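Local atomic coordinates of replicative DNA helicase (Helicobacter pylori, PDB entry 3GXV), a protein that probably unwinds duplex DNA at the replication fork as a hexameric, ATP-driven helicase that works together with primase, here represented by its helical N-terminal domain. Residues Q9-E14 with F40-N45; I13-L18 with V83-A88. All coordinates share one frame; numbering follows the deposited sequence.

Contact 1: residues Q9-E14 with F40-N45; sequences QLQNIE and FYYPPN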
loop_
_atom_site.group_PDB
_atom_site.type_symbol
_atom_site.label_atom_id
_atom_site.label_comp_id
_atom_site.label_asym_id
_atom_site.label_seq_id
_atom_site.Cartn_x
_atom_site.Cartn_y
_atom_site.Cartn_z
ATOM N N GLN B 9 -7.888 -14.472 21.655
ATOM C CA GLN B 9 -8.715 -14.488 20.454
ATOM C C GLN B 9 -8.907 -13.059 19.932
ATOM O O GLN B 9 -8.867 -12.818 18.727
ATOM C CB GLN B 9 -10.061 -15.123 20.812
ATOM C CG GLN B 9 -11.110 -15.196 19.716
ATOM C CD GLN B 9 -12.422 -15.751 20.255
ATOM O OE1 GLN B 9 -12.465 -16.862 20.785
ATOM N NE2 GLN B 9 -13.492 -14.974 20.138
ATOM N N LEU B 10 -9.112 -12.122 20.851
ATOM C CA LEU B 10 -9.302 -10.721 20.512
ATOM C C LEU B 10 -8.028 -10.158 19.879
ATOM O O LEU B 10 -8.072 -9.435 18.874
ATOM C CB LEU B 10 -9.643 -9.925 21.770
ATOM C CG LEU B 10 -11.100 -9.489 21.933
ATOM C CD1 LEU B 10 -11.272 -8.764 23.273
ATOM C CD2 LEU B 10 -11.485 -8.584 20.761
ATOM N N GLN B 11 -6.892 -10.505 20.469
ATOM C CA GLN B 11 -5.624 -10.047 19.955
ATOM C C GLN B 11 -5.396 -10.621 18.546
ATOM O O GLN B 11 -5.004 -9.897 17.629
ATOM C CB GLN B 11 -4.499 -10.471 20.911
ATOM C CG GLN B 11 -3.244 -9.649 20.743
ATOM C CD GLN B 11 -2.206 -9.924 21.805
ATOM O OE1 GLN B 11 -1.112 -9.366 21.768
ATOM N NE2 GLN B 11 -2.541 -10.779 22.765
ATOM N N ASN B 12 -5.659 -11.915 18.386
ATOM C CA ASN B 12 -5.484 -12.608 17.113
ATOM C C ASN B 12 -6.394 -12.042 16.019
ATOM O O ASN B 12 -5.996 -11.918 14.862
ATOM C CB ASN B 12 -5.755 -14.102 17.306
ATOM C CG ASN B 12 -5.683 -14.884 16.013
ATOM O OD1 ASN B 12 -4.769 -14.695 15.212
ATOM N ND2 ASN B 12 -6.634 -15.782 15.811
ATOM N N ILE B 13 -7.618 -11.705 16.396
ATOM C CA ILE B 13 -8.592 -11.147 15.470
ATOM C C ILE B 13 -8.205 -9.761 14.969
ATOM O O ILE B 13 -8.495 -9.409 13.825
ATOM C CB ILE B 13 -9.987 -11.049 16.138
ATOM C CG1 ILE B 13 -10.585 -12.451 16.278
ATOM C CG2 ILE B 13 -10.897 -10.123 15.332
ATOM C CD1 ILE B 13 -11.929 -12.475 16.960
ATOM N N GLU B 14 -7.572 -8.975 15.833
ATOM C CA GLU B 14 -7.165 -7.625 15.474
ATOM C C GLU B 14 -6.062 -7.640 14.435
ATOM O O GLU B 14 -6.011 -6.769 13.573
ATOM C CB GLU B 14 -6.698 -6.857 16.713
ATOM C CG GLU B 14 -7.775 -6.737 17.785
ATOM C CD GLU B 14 -7.401 -5.822 18.935
ATOM O OE1 GLU B 14 -6.194 -5.697 19.279
ATOM O OE2 GLU B 14 -8.335 -5.238 19.516
ATOM N N PHE B 40 -8.698 -0.654 19.810
ATOM C CA PHE B 40 -7.950 -1.912 19.768
ATOM C C PHE B 40 -7.489 -2.296 21.160
ATOM O O PHE B 40 -7.058 -1.451 21.924
ATOM C CB PHE B 40 -6.744 -1.810 18.836
ATOM C CG PHE B 40 -7.105 -1.869 17.383
ATOM C CD1 PHE B 40 -7.625 -0.750 16.730
ATOM C CD2 PHE B 40 -6.994 -3.057 16.679
ATOM C CE1 PHE B 40 -8.027 -0.826 15.406
ATOM C CE2 PHE B 40 -7.401 -3.137 15.340
ATOM C CZ PHE B 40 -7.918 -2.016 14.713
ATOM N N TYR B 41 -7.595 -3.586 21.461
ATOM C CA TYR B 41 -7.232 -4.165 22.752
ATOM C C TYR B 41 -5.718 -4.151 22.980
ATOM O O TYR B 41 -5.240 -3.694 24.021
ATOM C CB TYR B 41 -7.806 -5.581 22.809
ATOM C CG TYR B 41 -7.261 -6.497 23.883
ATOM C CD1 TYR B 41 -7.281 -6.140 25.232
ATOM C CD2 TYR B 41 -6.750 -7.741 23.541
ATOM C CE1 TYR B 41 -6.788 -7.015 26.213
ATOM C CE2 TYR B 41 -6.274 -8.614 24.499
ATOM C CZ TYR B 41 -6.290 -8.247 25.823
ATOM O OH TYR B 41 -5.772 -9.114 26.744
ATOM N N TYR B 42 -4.967 -4.661 22.012
ATOM C CA TYR B 42 -3.512 -4.656 22.106
ATOM C C TYR B 42 -3.096 -3.299 21.525
ATOM O O TYR B 42 -3.236 -3.062 20.333
ATOM C CB TYR B 42 -2.929 -5.785 21.265
ATOM C CG TYR B 42 -1.456 -5.978 21.466
ATOM C CD1 TYR B 42 -0.929 -6.120 22.747
ATOM C CD2 TYR B 42 -0.582 -6.025 20.383
ATOM C CE1 TYR B 42 0.424 -6.306 22.944
ATOM C CE2 TYR B 42 0.773 -6.210 20.571
ATOM C CZ TYR B 42 1.272 -6.353 21.855
ATOM O OH TYR B 42 2.612 -6.573 22.067
ATOM N N PRO B 43 -2.591 -2.392 22.369
ATOM C CA PRO B 43 -2.169 -1.050 21.949
ATOM C C PRO B 43 -1.333 -0.945 20.676
ATOM O O PRO B 43 -1.551 -0.056 19.862
ATOM C CB PRO B 43 -1.427 -0.523 23.176
ATOM C CG PRO B 43 -2.130 -1.204 24.297
ATOM C CD PRO B 43 -2.256 -2.615 23.782
ATOM N N PRO B 44 -0.348 -1.836 20.500
ATOM C CA PRO B 44 0.472 -1.755 19.280
ATOM C C PRO B 44 -0.339 -1.919 17.983
ATOM O O PRO B 44 0.083 -1.455 16.913
ATOM C CB PRO B 44 1.491 -2.869 19.484
ATOM C CG PRO B 44 1.688 -2.841 20.984
ATOM C CD PRO B 44 0.263 -2.754 21.482
ATOM N N ASN B 45 -1.485 -2.590 18.080
ATOM C CA ASN B 45 -2.342 -2.799 16.919
ATOM C C ASN B 45 -3.084 -1.509 16.614
ATOM O O ASN B 45 -3.353 -1.199 15.459
ATOM C CB ASN B 45 -3.351 -3.922 17.173
ATOM C CG ASN B 45 -2.701 -5.301 17.231
ATOM O OD1 ASN B 45 -1.570 -5.494 16.781
ATOM N ND2 ASN B 45 -3.425 -6.270 17.774
#
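E14 reaches from helix 3-23 to the turn that starts helix 43-57, inside the all-helical N-terminal domain of a DnaB-type helicase, where two backbone N-H groups and one side-chain amide hold its buried carboxylate. E14 OE2 takes Y41 N at 2.7 Å, and E14 OE1 accepts both Y42 N and N45 ND2, each at 3.2 Å. Both backbone N-H groups meet syn lone pairs; N45 ND2 comes to the anti lone pair of E14 OE1, and that oxygen lies 7° out of the N45 amide plane. All three bonds are nearly straight, so the carboxylate is fixed in rotation and in turn steadies the N-cap residue Y42.

Carbon contacts surround this grip. The F40 ring meets the carboxylate obliquely, F40 CD2 at 3.6 Å from E14 CD. The apolar pair is L10 and Y41, with Y41 CD2 at 4.0 Å from L10 CB.

Q11 OE1 lies over one face of the Y42 ring, 3.3 Å above its centre, with the amide tilted 43° from it. A chi1 of -159° swings Q11 CG opposite the backbone N, and the extended chain does the rest. The Y42 hydroxyl is hydrogen-bonded to D81, and P44 CD covers the opposite ring face.

Contact 2: residues I13-L18 with V83-A88; sequences IERIVL and VAIFAA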
loop_
_atom_site.group_PDB
_atom_site.type_symbol
_atom_site.label_atom_id
_atom_site.label_comp_id
_atom_site.label_asym_id
_atom_site.label_seq_id
_atom_site.Cartn_x
_atom_site.Cartn_y
_atom_site.Cartn_z
ATOM N N ILE B 13 -7.618 -11.705 16.396
ATOM C CA ILE B 13 -8.592 -11.147 15.470
ATOM C C ILE B 13 -8.205 -9.761 14.969
ATOM O O ILE B 13 -8.495 -9.409 13.825
ATOM C CB ILE B 13 -9.987 -11.049 16.138
ATOM C CG1 ILE B 13 -10.585 -12.451 16.278
ATOM C CG2 ILE B 13 -10.897 -10.123 15.332
ATOM C CD1 ILE B 13 -11.929 -12.475 16.960
ATOM N N GLU B 14 -7.572 -8.975 15.833
ATOM C CA GLU B 14 -7.165 -7.625 15.474
ATOM C C GLU B 14 -6.062 -7.640 14.435
ATOM O O GLU B 14 -6.011 -6.769 13.573
ATOM C CB GLU B 14 -6.698 -6.857 16.713
ATOM C CG GLU B 14 -7.775 -6.737 17.785
ATOM C CD GLU B 14 -7.401 -5.822 18.935
ATOM O OE1 GLU B 14 -6.194 -5.697 19.279
ATOM O OE2 GLU B 14 -8.335 -5.238 19.516
ATOM N N ARG B 15 -5.179 -8.625 14.524
ATOM C CA ARG B 15 -4.087 -8.745 13.575
ATOM C C ARG B 15 -4.642 -9.162 12.224
ATOM O O ARG B 15 -4.299 -8.578 11.193
ATOM C CB ARG B 15 -3.073 -9.800 14.035
ATOM C CG ARG B 15 -2.285 -9.426 15.273
ATOM C CD ARG B 15 -1.099 -10.366 15.483
ATOM N NE ARG B 15 -1.497 -11.705 15.911
ATOM C CZ ARG B 15 -1.400 -12.161 17.159
ATOM N NH1 ARG B 15 -0.916 -11.396 18.125
ATOM N NH2 ARG B 15 -1.782 -13.390 17.439
ATOM N N ILE B 16 -5.493 -10.184 12.229
ATOM C CA ILE B 16 -6.059 -10.672 10.983
ATOM C C ILE B 16 -6.772 -9.542 10.244
ATOM O O ILE B 16 -6.764 -9.489 9.031
ATOM C CB ILE B 16 -7.045 -11.825 11.226
ATOM C CG1 ILE B 16 -6.309 -13.019 11.847
ATOM C CG2 ILE B 16 -7.699 -12.214 9.905
ATOM C CD1 ILE B 16 -7.222 -14.155 12.318
ATOM N N VAL B 17 -7.374 -8.632 10.999
ATOM C CA VAL B 17 -8.083 -7.503 10.423
ATOM C C VAL B 17 -7.102 -6.516 9.811
ATOM O O VAL B 17 -7.335 -6.009 8.711
ATOM C CB VAL B 17 -8.919 -6.783 11.494
ATOM C CG1 VAL B 17 -9.569 -5.532 10.910
ATOM C CG2 VAL B 17 -9.990 -7.718 12.014
ATOM N N LEU B 18 -6.009 -6.254 10.537
ATOM C CA LEU B 18 -4.966 -5.321 10.104
ATOM C C LEU B 18 -4.196 -5.931 8.933
ATOM O O LEU B 18 -3.785 -5.229 8.009
ATOM C CB LEU B 18 -3.999 -5.010 11.262
ATOM C CG LEU B 18 -4.468 -4.179 12.474
ATOM C CD1 LEU B 18 -3.326 -4.066 13.482
ATOM C CD2 LEU B 18 -4.896 -2.795 12.035
ATOM N N VAL B 83 5.737 -8.387 12.752
ATOM C CA VAL B 83 5.726 -9.684 12.082
ATOM C C VAL B 83 4.456 -10.440 12.448
ATOM O O VAL B 83 3.983 -11.288 11.685
ATOM C CB VAL B 83 6.949 -10.539 12.480
ATOM C CG1 VAL B 83 8.214 -9.724 12.338
ATOM C CG2 VAL B 83 6.800 -11.032 13.895
ATOM N N ALA B 84 3.908 -10.125 13.620
ATOM C CA ALA B 84 2.680 -10.762 14.081
ATOM C C ALA B 84 1.556 -10.334 13.149
ATOM O O ALA B 84 0.777 -11.155 12.656
ATOM C CB ALA B 84 2.366 -10.330 15.513
ATOM N N ILE B 85 1.490 -9.034 12.900
ATOM C CA ILE B 85 0.467 -8.482 12.036
ATOM C C ILE B 85 0.650 -8.877 10.571
ATOM O O ILE B 85 -0.304 -9.333 9.933
ATOM C CB ILE B 85 0.429 -6.953 12.187
ATOM C CG1 ILE B 85 0.022 -6.611 13.627
ATOM C CG2 ILE B 85 -0.535 -6.346 11.179
ATOM C CD1 ILE B 85 0.421 -5.219 14.109
ATOM N N PHE B 86 1.864 -8.734 10.047
ATOM C CA PHE B 86 2.132 -9.077 8.648
ATOM C C PHE B 86 2.030 -10.561 8.303
ATOM O O PHE B 86 1.713 -10.913 7.168
ATOM C CB PHE B 86 3.515 -8.553 8.223
ATOM C CG PHE B 86 3.596 -7.047 8.136
ATOM C CD1 PHE B 86 2.865 -6.358 7.187
ATOM C CD2 PHE B 86 4.374 -6.327 9.029
ATOM C CE1 PHE B 86 2.905 -4.967 7.122
ATOM C CE2 PHE B 86 4.425 -4.934 8.981
ATOM C CZ PHE B 86 3.687 -4.251 8.026
ATOM N N ALA B 87 2.285 -11.429 9.278
ATOM C CA ALA B 87 2.234 -12.869 9.036
ATOM C C ALA B 87 0.842 -13.480 9.194
ATOM O O ALA B 87 0.554 -14.518 8.612
ATOM C CB ALA B 87 3.223 -13.588 9.943
ATOM N N ALA B 88 -0.018 -12.839 9.977
ATOM C CA ALA B 88 -1.371 -13.338 10.180
ATOM C C ALA B 88 -2.063 -13.464 8.830
ATOM O O ALA B 88 -1.793 -12.691 7.916
ATOM C CB ALA B 88 -2.146 -12.398 11.086
#
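R15 and L18 of helix 3-23 pack against A84 and I85 of helix 79-87 and A88 just after it, a helix-helix crossing in the all-helical DnaB N-terminal domain with a signed angle of -62°. The axes of the two short segments come within 8.0 Å, an approach to which the small A84 side chain probably contributes.

No hydrogen bond spans the two segments; the first shell is made by carbon atoms. The aliphatic part of R15 does much of the work: its CD rests 3.5 Å from A84 CB, its CG faces I85 CG1, and its CB meets the methyl of A88 at 4.0 Å. The chain bends at chi3 (-71°), which turns the guanidinium off the line of the methylenes, so that CD, not the charged end, comes nearest A84 CB. One turn on, L18 CB lies 3.7 Å from I85 CG2, and the ends of the same two side chains meet through their CD1 atoms. The A88 methyl also reaches the residue after R15, I16, near its backbone N and CG1.

Further out, helix 43-57 backs the L18-I85 pair, with F48 and F49 against L18 and N45 against both. I16, whose CB is directed away from the 83-88 segment, also packs on I91 of the following loop. At the point where the chain leaves helix 79-87, the crossing gains a polar tie to helix 3-23: A88 O is hydrogen-bonded to S19 OG.

How the contacts relate
From the N terminus, the chain runs first through helix 3-23, which supplies one side of both contacts; I13 and E14 belong to both of its segments. Contact 1 closes the shorter loop, bringing the start of helix 43-57 back after 25 intervening residues. Contact 2 closes a longer one, with 64 residues between its segments, when helix 79-87 returns to the same helix about one turn further on. The two loops start from the same stretch of helix 3-23 and overlap along the chain, since 40-45 lies within the span that contact 2 closes. Their centres are 9 Å apart, and N45 bridges them: N45 OD1 lies 3.3 Å from I85 CD1. Helices 3-23, 43-57 and 79-87 are thereby packed together.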